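Local structure of StAR-related lipid transfer protein 5 (Homo sapiens, 2R55) at residues E33-Y38 / V191-T196; Q37-T42 / R70-V75; G92-W97 / T216-N221; L114-T119 / T153-P158. The protein probably binds cholesterol or other sterols and may take part in their transport, or that of other lipids, inside the cell. All blocks are in the same frame, centred on the assembly; numbering follows the deposited sequence.

Interactions 1 and 2 share Gln37 and Tyr38 of the N-terminal helix 21-40 and reach the neighbouring strands 188-197 and 67-75; their centres are about 8 Å apart. Interaction 3 lies about 18 Å from the centre of each, at the C-terminal helix 204-227. Tyr219 joins all three: its OH is 3.0 Å from Gly71 O, a probable hydrogen bond, and 3.3 Å from Thr192 OG1, a weak one. Interaction 4 is at another part of the curved sheet, about 17 Å from interaction 1 between centres, with nearest atoms about 7 Å apart. Interactions 1 and 2 lie where helix 21-40 packs on the sheet, interaction 3 on the helix that covers the lipid cavity in START domains.

Interaction 1. Residues E33-Y38 / V191-T196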
# COMPACT_ATOMS: atom_id res chain seq x y z
N GLU A 33 6.94 -9.45 -8.60
CA GLU A 33 6.39 -10.38 -9.61
C GLU A 33 4.89 -10.62 -9.41
O GLU A 33 4.13 -10.54 -10.37
CB GLU A 33 7.18 -11.69 -9.68
CG GLU A 33 8.36 -11.63 -10.66
CD GLU A 33 9.54 -12.53 -10.27
OE1 GLU A 33 9.34 -13.55 -9.54
OE2 GLU A 33 10.68 -12.20 -10.68
N LYS A 34 4.48 -10.87 -8.16
CA LYS A 34 3.07 -11.06 -7.83
C LYS A 34 2.26 -9.79 -8.06
O LYS A 34 1.15 -9.81 -8.58
CB LYS A 34 2.92 -11.53 -6.38
CG LYS A 34 3.12 -13.02 -6.23
CD LYS A 34 3.34 -13.37 -4.79
CE LYS A 34 3.58 -14.85 -4.60
NZ LYS A 34 3.64 -15.08 -3.14
N MET A 35 2.85 -8.67 -7.66
CA MET A 35 2.24 -7.40 -7.88
C MET A 35 2.01 -7.16 -9.36
O MET A 35 0.93 -6.76 -9.77
CB MET A 35 3.11 -6.34 -7.24
CG MET A 35 2.83 -6.19 -5.76
SD MET A 35 1.32 -5.25 -5.48
CE MET A 35 1.83 -3.62 -6.00
N LEU A 36 3.01 -7.46 -10.17
CA LEU A 36 2.86 -7.34 -11.61
C LEU A 36 1.68 -8.17 -12.14
O LEU A 36 0.90 -7.70 -12.98
CB LEU A 36 4.17 -7.69 -12.33
CG LEU A 36 4.29 -7.20 -13.79
CD1 LEU A 36 4.02 -5.69 -13.90
CD2 LEU A 36 5.64 -7.59 -14.44
N GLN A 37 1.53 -9.38 -11.61
CA GLN A 37 0.43 -10.24 -12.02
C GLN A 37 -0.92 -9.69 -11.55
O GLN A 37 -1.90 -9.72 -12.31
CB GLN A 37 0.68 -11.71 -11.63
CG GLN A 37 0.48 -12.74 -12.80
CD GLN A 37 1.26 -12.37 -14.09
OE1 GLN A 37 2.30 -11.69 -14.05
NE2 GLN A 37 0.75 -12.84 -15.24
N TYR A 38 -0.97 -9.12 -10.34
CA TYR A 38 -2.18 -8.46 -9.85
C TYR A 38 -2.58 -7.27 -10.75
O TYR A 38 -3.75 -6.92 -10.82
CB TYR A 38 -2.02 -7.87 -8.44
CG TYR A 38 -1.66 -8.78 -7.29
CD1 TYR A 38 -1.91 -10.14 -7.32
CD2 TYR A 38 -1.09 -8.25 -6.14
CE1 TYR A 38 -1.58 -10.95 -6.24
CE2 TYR A 38 -0.76 -9.04 -5.08
CZ TYR A 38 -1.01 -10.40 -5.13
OH TYR A 38 -0.67 -11.19 -4.07
N VAL A 191 -2.51 2.80 -9.64
CA VAL A 191 -3.18 1.55 -9.29
C VAL A 191 -2.51 1.00 -8.02
O VAL A 191 -1.28 0.81 -7.98
CB VAL A 191 -3.11 0.52 -10.42
CG1 VAL A 191 -4.05 -0.67 -10.14
CG2 VAL A 191 -3.47 1.16 -11.74
N THR A 192 -3.32 0.78 -6.99
CA THR A 192 -2.80 0.40 -5.69
C THR A 192 -3.49 -0.86 -5.21
O THR A 192 -4.69 -1.05 -5.43
CB THR A 192 -3.03 1.46 -4.61
OG1 THR A 192 -4.44 1.56 -4.35
CG2 THR A 192 -2.50 2.83 -5.01
N PHE A 193 -2.72 -1.70 -4.51
CA PHE A 193 -3.25 -2.91 -3.91
C PHE A 193 -3.04 -2.90 -2.42
O PHE A 193 -1.92 -2.74 -1.94
CB PHE A 193 -2.60 -4.14 -4.53
CG PHE A 193 -2.83 -4.24 -5.99
CD1 PHE A 193 -4.00 -4.80 -6.47
CD2 PHE A 193 -1.90 -3.74 -6.89
CE1 PHE A 193 -4.23 -4.87 -7.82
CE2 PHE A 193 -2.13 -3.81 -8.25
CZ PHE A 193 -3.29 -4.38 -8.72
N PHE A 194 -4.14 -3.07 -1.69
CA PHE A 194 -4.13 -3.27 -0.24
C PHE A 194 -4.33 -4.75 -0.01
O PHE A 194 -5.27 -5.34 -0.54
CB PHE A 194 -5.26 -2.48 0.40
CG PHE A 194 -4.96 -1.02 0.52
CD1 PHE A 194 -3.78 -0.49 0.00
CD2 PHE A 194 -5.88 -0.17 1.11
CE1 PHE A 194 -3.51 0.87 0.12
CE2 PHE A 194 -5.60 1.19 1.22
CZ PHE A 194 -4.42 1.71 0.73
N HIS A 195 -3.45 -5.36 0.77
CA HIS A 195 -3.44 -6.81 0.92
C HIS A 195 -3.17 -7.10 2.35
O HIS A 195 -2.20 -7.76 2.71
CB HIS A 195 -2.31 -7.39 0.08
CG HIS A 195 -2.56 -8.79 -0.38
ND1 HIS A 195 -1.83 -9.36 -1.40
CD2 HIS A 195 -3.46 -9.72 0.01
CE1 HIS A 195 -2.27 -10.59 -1.60
NE2 HIS A 195 -3.25 -10.84 -0.76
N THR A 196 -4.05 -6.59 3.20
CA THR A 196 -3.71 -6.40 4.59
C THR A 196 -4.36 -7.44 5.45
O THR A 196 -5.54 -7.73 5.28
CB THR A 196 -4.18 -5.04 5.02
OG1 THR A 196 -3.43 -4.07 4.29
CG2 THR A 196 -4.00 -4.83 6.53
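One face of the Phe193 ring is covered by Tyr38, whose CB sits 3.9 Å from the ring centroid and only 18° off the normal, a CH-pi contact. The Tyr38 ring then turns its edge toward that phenyl ring, centroids 5.7 Å apart and planes at 56°. Tyr38 has Lys34 O over the rim of one of its own faces, while its hydroxyl arrives at the edge of the His195 imidazole, in plane, with OH 3.0 Å from CE1. Met35 reaches Phe193 obliquely, its SD 3.8 Å from CD2, making a Met-aromatic contact; bends at chi2 and chi3 fold the thioether round to the ring. This aromatic cluster is how the N-terminal helix of the START helix-grip fold seats on the sheet: Phe193 and His195 turn to helix 21-40, whereas Thr192 and Phe194 pack against helix 204-227. With an alanine at Phe193, a gap is likely to open beneath Tyr38 CB, and the Met35 sulfur would lose its contact with this ring. Leu68 and Phe177, from the strands flanking 188-197, also pack on the Phe193 side chain. His195 is held at both nitrogens, ND1 by Pro173 O and NE2 by Ser61 OG, which fixes the rotation of the imidazole and hence the edge it offers to Tyr38.

Interaction 2. Residues Q37-T42 / R70-V75; sequences QYRRDT and RGEGIV
Arg39 and Arg70 bring their guanidinium groups together at the end of the N-terminal helix, Arg39 NH1 lying 3.7 Å from Arg70 NH2 with the two planes 77° apart. The close-knit part of the contact is centred on Arg70. Its chain runs extended from CG to NE, with CG anti to the backbone N (chi1 175°); this reach brings the head group from the strand to the helix end. There Arg70 NE donates to a water 2.7 Å away, and that water sits 2.6 Å from Tyr38 O and can also donate to Asp41 O, although more acceptors surround it than it has protons. At another edge of the guanidinium, Arg70 NH1 forms a salt bridge with Glu72 OE1 at 2.7 Å, the carboxylate oxygen lying in the guanidinium plane; the bond from NH2 to the same oxygen is weak. A leucine at Arg70 would probably leave the water without its donor and Glu72 OE1 without its salt-bridge mate.

The Arg39 side is looser, in a contact that lies at the surface with both arginines partly exposed to solvent. Arg39 NH2 is 4.4 Å from Glu72 OE2, which lies well out of the guanidinium plane, so only charge links them. Its stronger partner is Glu179, a salt bridge through NE, and the two carboxylates are likely to offset the paired arginine charges.

The whole contact sits where helix 21-40 runs out over the sheet: strand 67-75 lies between strands 54-60 and 188-197, and Arg39 also packs on Val191 of the latter.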
# COMPACT_ATOMS: atom_id res chain seq x y z
N GLN A 37 1.53 -9.38 -11.61
CA GLN A 37 0.43 -10.24 -12.02
C GLN A 37 -0.92 -9.69 -11.55
O GLN A 37 -1.90 -9.72 -12.31
CB GLN A 37 0.68 -11.71 -11.63
CG GLN A 37 0.48 -12.74 -12.80
CD GLN A 37 1.26 -12.37 -14.09
OE1 GLN A 37 2.30 -11.69 -14.05
NE2 GLN A 37 0.75 -12.84 -15.24
N TYR A 38 -0.97 -9.12 -10.34
CA TYR A 38 -2.18 -8.46 -9.85
C TYR A 38 -2.58 -7.27 -10.75
O TYR A 38 -3.75 -6.92 -10.82
CB TYR A 38 -2.02 -7.87 -8.44
CG TYR A 38 -1.66 -8.78 -7.29
CD1 TYR A 38 -1.91 -10.14 -7.32
CD2 TYR A 38 -1.09 -8.25 -6.14
CE1 TYR A 38 -1.58 -10.95 -6.24
CE2 TYR A 38 -0.76 -9.04 -5.08
CZ TYR A 38 -1.01 -10.40 -5.13
OH TYR A 38 -0.67 -11.19 -4.07
N ARG A 39 -1.61 -6.63 -11.39
CA ARG A 39 -1.90 -5.44 -12.16
C ARG A 39 -2.50 -5.83 -13.50
O ARG A 39 -3.38 -5.14 -14.04
CB ARG A 39 -0.62 -4.62 -12.35
CG ARG A 39 -0.73 -3.42 -13.29
CD ARG A 39 -1.86 -2.50 -12.90
NE ARG A 39 -2.00 -1.37 -13.81
CZ ARG A 39 -2.82 -1.34 -14.87
NH1 ARG A 39 -3.59 -2.38 -15.15
NH2 ARG A 39 -2.86 -0.25 -15.62
N ARG A 40 -2.03 -6.96 -14.04
CA ARG A 40 -2.45 -7.40 -15.35
C ARG A 40 -3.75 -8.18 -15.26
O ARG A 40 -4.60 -8.04 -16.13
CB ARG A 40 -1.36 -8.23 -16.00
CG ARG A 40 -0.10 -7.42 -16.23
CD ARG A 40 1.13 -8.32 -16.46
NE ARG A 40 2.17 -7.51 -17.08
CZ ARG A 40 3.40 -7.92 -17.39
NH1 ARG A 40 4.23 -7.07 -17.98
NH2 ARG A 40 3.79 -9.16 -17.10
N ASP A 41 -3.93 -8.98 -14.21
CA ASP A 41 -5.08 -9.86 -14.14
C ASP A 41 -6.38 -9.07 -14.24
O ASP A 41 -6.52 -8.01 -13.63
CB ASP A 41 -5.10 -10.67 -12.84
CG ASP A 41 -4.02 -11.73 -12.77
OD1 ASP A 41 -3.52 -12.22 -13.82
OD2 ASP A 41 -3.69 -12.12 -11.63
N THR A 42 -7.33 -9.60 -15.00
CA THR A 42 -8.66 -8.99 -15.03
C THR A 42 -9.71 -9.93 -14.42
O THR A 42 -10.88 -9.56 -14.29
CB THR A 42 -9.04 -8.53 -16.46
OG1 THR A 42 -8.97 -9.64 -17.36
CG2 THR A 42 -8.09 -7.41 -16.94
N ARG A 70 -8.05 -3.62 -4.88
CA ARG A 70 -7.45 -2.97 -6.02
C ARG A 70 -8.10 -1.61 -6.24
O ARG A 70 -9.32 -1.51 -6.46
CB ARG A 70 -7.64 -3.85 -7.25
CG ARG A 70 -7.17 -3.26 -8.59
CD ARG A 70 -7.97 -3.85 -9.73
NE ARG A 70 -7.26 -3.82 -11.00
CZ ARG A 70 -7.20 -2.75 -11.80
NH1 ARG A 70 -7.79 -1.60 -11.45
NH2 ARG A 70 -6.52 -2.83 -12.94
N GLY A 71 -7.28 -0.57 -6.16
CA GLY A 71 -7.70 0.79 -6.42
C GLY A 71 -7.15 1.26 -7.76
O GLY A 71 -5.98 1.03 -8.08
N GLU A 72 -8.00 1.90 -8.55
CA GLU A 72 -7.55 2.51 -9.79
C GLU A 72 -8.12 3.93 -9.93
O GLU A 72 -9.30 4.18 -9.61
CB GLU A 72 -7.90 1.63 -11.00
CG GLU A 72 -7.71 2.29 -12.37
CD GLU A 72 -7.31 1.31 -13.48
OE1 GLU A 72 -7.77 0.13 -13.46
OE2 GLU A 72 -6.54 1.73 -14.37
N GLY A 73 -7.28 4.84 -10.38
CA GLY A 73 -7.63 6.25 -10.41
C GLY A 73 -6.54 7.15 -10.95
O GLY A 73 -5.37 7.08 -10.51
N ILE A 74 -6.94 8.00 -11.90
CA ILE A 74 -6.07 9.03 -12.45
C ILE A 74 -5.83 10.12 -11.41
O ILE A 74 -6.78 10.76 -10.93
CB ILE A 74 -6.64 9.65 -13.76
CG1 ILE A 74 -6.70 8.59 -14.87
CG2 ILE A 74 -5.78 10.81 -14.22
CD1 ILE A 74 -7.80 8.80 -15.89
N VAL A 75 -4.57 10.30 -11.04
CA VAL A 75 -4.18 11.42 -10.18
C VAL A 75 -3.65 12.58 -11.02
O VAL A 75 -2.81 12.39 -11.92
CB VAL A 75 -3.20 11.00 -9.03
CG1 VAL A 75 -2.12 10.06 -9.53
CG2 VAL A 75 -2.59 12.22 -8.37
O HOH W 1 -5.39 -5.41 -12.22

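Interaction 3. Residues G92-W97 / T216-N221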
# COMPACT_ATOMS: atom_id res chain seq x y z
N GLY A 92 10.15 10.58 3.96
CA GLY A 92 9.40 11.38 2.99
C GLY A 92 8.05 11.86 3.53
O GLY A 92 7.98 12.50 4.60
N LEU A 93 6.97 11.49 2.80
CA LEU A 93 5.71 12.23 2.86
C LEU A 93 4.47 11.55 3.49
O LEU A 93 3.61 12.24 4.03
CB LEU A 93 5.35 12.75 1.46
CG LEU A 93 6.36 13.69 0.75
CD1 LEU A 93 5.73 14.31 -0.48
CD2 LEU A 93 6.90 14.80 1.68
N ARG A 94 4.39 10.23 3.41
CA ARG A 94 3.15 9.50 3.70
C ARG A 94 2.51 9.77 5.10
O ARG A 94 1.28 9.79 5.23
CB ARG A 94 3.32 8.00 3.43
CG ARG A 94 2.02 7.27 3.13
CD ARG A 94 2.17 6.36 1.95
NE ARG A 94 2.05 4.94 2.28
CZ ARG A 94 0.90 4.26 2.30
NH1 ARG A 94 -0.24 4.89 2.04
NH2 ARG A 94 0.89 2.96 2.60
N VAL A 95 3.35 10.00 6.11
CA VAL A 95 2.90 10.31 7.48
C VAL A 95 1.90 11.46 7.52
O VAL A 95 0.93 11.44 8.28
CB VAL A 95 4.11 10.68 8.40
CG1 VAL A 95 3.66 11.22 9.78
CG2 VAL A 95 5.03 9.48 8.57
N LYS A 96 2.14 12.46 6.68
CA LYS A 96 1.33 13.66 6.62
C LYS A 96 -0.11 13.38 6.16
O LYS A 96 -1.04 13.39 6.95
CB LYS A 96 2.01 14.68 5.71
CG LYS A 96 1.34 16.03 5.65
CD LYS A 96 1.29 16.62 7.03
CE LYS A 96 1.21 18.11 7.00
NZ LYS A 96 1.16 18.53 8.41
N TRP A 97 -0.26 13.11 4.87
CA TRP A 97 -1.55 13.18 4.20
C TRP A 97 -2.45 11.95 4.36
O TRP A 97 -3.66 12.05 4.19
CB TRP A 97 -1.36 13.48 2.71
CG TRP A 97 -0.48 12.49 2.01
CD1 TRP A 97 0.87 12.58 1.82
CD2 TRP A 97 -0.88 11.25 1.42
NE1 TRP A 97 1.33 11.49 1.14
CE2 TRP A 97 0.28 10.65 0.88
CE3 TRP A 97 -2.11 10.59 1.28
CZ2 TRP A 97 0.25 9.41 0.21
CZ3 TRP A 97 -2.14 9.35 0.63
CH2 TRP A 97 -0.97 8.78 0.11
N THR A 216 -10.93 4.39 -1.08
CA THR A 216 -11.52 5.62 -1.64
C THR A 216 -11.08 6.90 -0.92
O THR A 216 -10.93 7.96 -1.54
CB THR A 216 -13.06 5.58 -1.63
OG1 THR A 216 -13.52 5.52 -0.27
CG2 THR A 216 -13.57 4.38 -2.42
N ARG A 217 -10.86 6.78 0.39
CA ARG A 217 -10.31 7.84 1.23
C ARG A 217 -8.83 8.06 0.97
O ARG A 217 -8.33 9.19 1.05
CB ARG A 217 -10.52 7.49 2.72
CG ARG A 217 -11.74 8.12 3.34
CD ARG A 217 -12.47 7.17 4.30
NE ARG A 217 -13.27 7.91 5.28
CZ ARG A 217 -14.41 8.56 5.00
NH1 ARG A 217 -14.91 8.55 3.76
NH2 ARG A 217 -15.04 9.21 5.96
N PHE A 218 -8.12 6.96 0.70
CA PHE A 218 -6.69 7.01 0.38
C PHE A 218 -6.46 7.91 -0.85
O PHE A 218 -5.62 8.82 -0.82
CB PHE A 218 -6.17 5.59 0.18
CG PHE A 218 -4.78 5.49 -0.38
CD1 PHE A 218 -3.67 5.51 0.46
CD2 PHE A 218 -4.58 5.33 -1.75
CE1 PHE A 218 -2.37 5.38 -0.09
CE2 PHE A 218 -3.29 5.22 -2.28
CZ PHE A 218 -2.19 5.25 -1.45
N TYR A 219 -7.25 7.68 -1.90
CA TYR A 219 -7.13 8.45 -3.13
C TYR A 219 -7.61 9.87 -2.94
O TYR A 219 -6.98 10.81 -3.45
CB TYR A 219 -7.87 7.79 -4.29
CG TYR A 219 -7.11 6.67 -4.96
CD1 TYR A 219 -7.00 5.41 -4.36
CD2 TYR A 219 -6.52 6.86 -6.21
CE1 TYR A 219 -6.31 4.40 -4.97
CE2 TYR A 219 -5.83 5.84 -6.83
CZ TYR A 219 -5.73 4.61 -6.21
OH TYR A 219 -5.03 3.60 -6.84
N ALA A 220 -8.72 10.03 -2.24
CA ALA A 220 -9.19 11.37 -1.88
C ALA A 220 -8.04 12.16 -1.23
O ALA A 220 -7.76 13.28 -1.65
CB ALA A 220 -10.41 11.30 -0.97
N ASN A 221 -7.37 11.56 -0.25
CA ASN A 221 -6.25 12.21 0.45
C ASN A 221 -5.08 12.49 -0.47
O ASN A 221 -4.60 13.62 -0.55
CB ASN A 221 -5.75 11.35 1.63
CG ASN A 221 -6.62 11.45 2.86
OD1 ASN A 221 -7.51 12.31 2.95
ND2 ASN A 221 -6.36 10.58 3.83
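The short, weakly bonded helix 94-97 packs against the long C-terminal helix 204-227 of the START domain, and Trp97 carries most of the join. Chi1 of 56° puts its CG between the backbone N and the carbonyl carbon, and from there the indole reaches the C-terminal helix with the outer rim of its six-membered ring. Trp97 CH2 touches Phe218 CE1 at 3.7 Å, the two rings inclined by 57° with centroids 5.5 Å apart, an oblique meeting. Farther round the same rim, Trp97 CE3 meets Asn221 CB at 3.7 Å, the methylene lying in the indole plane, one helical turn beyond Phe218. Trp97 CZ3 lies between these points, 3.8 Å from the backbone Phe218 O.

Arg94 comes in from another direction. With bends at chi2 and chi3, its guanidinium crosses the phenyl ring of Phe218 nearly at right angles, and Arg94 NH1 comes 3.1 Å from Phe218 CE1 at the ring's edge, so this is not a cation-pi contact. That group has a long, weak ion pair with Asp98.

The indole NE1 points the other way and bonds to Cys85 O, which fixes the ring's rotation. Phe218 in turn meets Phe194 of strand 188-197 edge-to-face. The C-terminal helix is thus gripped between a short helix and the sheet, as expected of the START helix-grip fold, in which this helix closes over the lipid cavity.

Interaction 4. Residues L114-T119 / T153-P158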
# COMPACT_ATOMS: atom_id res chain seq x y z
N LEU A 114 15.94 -1.14 -1.62
CA LEU A 114 15.31 -2.21 -0.87
C LEU A 114 15.50 -1.99 0.64
O LEU A 114 16.63 -1.78 1.10
CB LEU A 114 15.89 -3.55 -1.32
CG LEU A 114 15.50 -4.85 -0.61
CD1 LEU A 114 14.01 -5.04 -0.68
CD2 LEU A 114 16.22 -6.03 -1.21
N CYS A 115 14.41 -2.03 1.40
CA CYS A 115 14.45 -1.66 2.81
C CYS A 115 13.33 -2.28 3.67
O CYS A 115 12.31 -2.75 3.15
CB CYS A 115 14.43 -0.14 2.96
SG CYS A 115 12.79 0.57 2.71
N VAL A 116 13.53 -2.26 4.98
CA VAL A 116 12.55 -2.81 5.92
C VAL A 116 11.92 -1.68 6.74
O VAL A 116 12.63 -0.87 7.36
CB VAL A 116 13.20 -3.88 6.83
CG1 VAL A 116 12.17 -4.49 7.76
CG2 VAL A 116 13.86 -4.96 5.97
N SER A 117 10.59 -1.60 6.72
CA SER A 117 9.89 -0.47 7.29
C SER A 117 8.83 -0.86 8.32
O SER A 117 8.25 -1.94 8.25
CB SER A 117 9.24 0.37 6.19
OG SER A 117 8.10 -0.29 5.66
N ARG A 118 8.61 0.04 9.28
CA ARG A 118 7.53 -0.10 10.25
C ARG A 118 6.51 0.99 9.96
O ARG A 118 6.88 2.15 9.78
CB ARG A 118 8.07 0.02 11.68
CG ARG A 118 7.00 0.06 12.78
CD ARG A 118 7.62 -0.00 14.15
NE ARG A 118 6.88 0.83 15.09
CZ ARG A 118 5.96 0.39 15.93
NH1 ARG A 118 5.65 -0.90 15.98
NH2 ARG A 118 5.34 1.25 16.74
N THR A 119 5.25 0.61 9.89
CA THR A 119 4.16 1.53 9.61
C THR A 119 3.12 1.44 10.73
O THR A 119 2.68 0.35 11.10
CB THR A 119 3.51 1.18 8.26
OG1 THR A 119 4.51 1.18 7.24
CG2 THR A 119 2.42 2.18 7.90
N THR A 153 5.92 -6.48 1.41
CA THR A 153 5.38 -7.67 2.08
C THR A 153 5.85 -7.74 3.55
O THR A 153 6.90 -7.21 3.88
CB THR A 153 5.71 -8.98 1.31
OG1 THR A 153 4.63 -9.92 1.48
CG2 THR A 153 6.99 -9.63 1.81
N HIS A 154 5.09 -8.39 4.42
CA HIS A 154 5.48 -8.52 5.83
C HIS A 154 6.79 -9.30 5.99
O HIS A 154 7.08 -10.23 5.22
CB HIS A 154 4.39 -9.20 6.63
CG HIS A 154 4.34 -10.68 6.43
ND1 HIS A 154 3.67 -11.27 5.38
CD2 HIS A 154 4.91 -11.69 7.13
CE1 HIS A 154 3.82 -12.58 5.45
NE2 HIS A 154 4.56 -12.86 6.51
N VAL A 155 7.59 -8.90 6.99
CA VAL A 155 8.79 -9.64 7.37
C VAL A 155 9.05 -9.48 8.87
O VAL A 155 8.88 -8.39 9.44
CB VAL A 155 10.04 -9.27 6.50
CG1 VAL A 155 10.44 -7.80 6.65
CG2 VAL A 155 11.22 -10.17 6.82
N GLU A 156 9.45 -10.57 9.51
CA GLU A 156 9.88 -10.52 10.90
C GLU A 156 11.29 -9.93 10.98
O GLU A 156 12.19 -10.37 10.28
CB GLU A 156 9.86 -11.91 11.53
CG GLU A 156 8.46 -12.44 11.84
CD GLU A 156 8.46 -13.93 12.21
OE1 GLU A 156 9.35 -14.38 12.98
OE2 GLU A 156 7.56 -14.66 11.73
N HIS A 157 11.45 -8.94 11.85
CA HIS A 157 12.74 -8.30 12.07
C HIS A 157 13.02 -8.15 13.56
O HIS A 157 12.30 -7.42 14.25
CB HIS A 157 12.76 -6.93 11.39
CG HIS A 157 14.12 -6.33 11.27
ND1 HIS A 157 14.94 -6.12 12.36
CD2 HIS A 157 14.80 -5.86 10.20
CE1 HIS A 157 16.07 -5.57 11.96
NE2 HIS A 157 16.01 -5.40 10.66
N PRO A 158 14.07 -8.83 14.05
CA PRO A 158 14.54 -8.79 15.44
C PRO A 158 14.73 -7.40 16.07
O PRO A 158 14.87 -7.31 17.29
CB PRO A 158 15.89 -9.50 15.36
CG PRO A 158 15.74 -10.44 14.24
CD PRO A 158 14.88 -9.74 13.23
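Apolar contact comes first: Val116 and Val155 meet through one methyl each, CG1 to CG1 at 3.9 Å, their side chains crossing at about a right angle. Val116 CG1 is anti to the backbone N (chi1 -177°), which directs this branch at the 153-158 segment.

The second kind is methyl against imidazole. The same Val116 CG1 lies 3.8 Å from His157 CD2, approaching the ring obliquely, so one methyl is shared by two partners two residues apart. Ile107 also touches His157, and Leu137 touches Val116.

Polar bonds all lead away from the pair of segments. Strand 132-142 separates strands 114-120 and 148-154 in the sheet, and no hydrogen bond spans them here; Val116 pairs through its backbone with Ile107 and Gln108 instead. His157 is held at both nitrogens, NE2 by Gln108 OE1 and ND1 by the backbone N of Leu159.

Since Leu159 N can only donate, ND1 is likely to accept, consistent with a neutral imidazole protonated at NE2; the polar bonds then set the ring, while its CD2 meets the valine methyl by van der Waals contact.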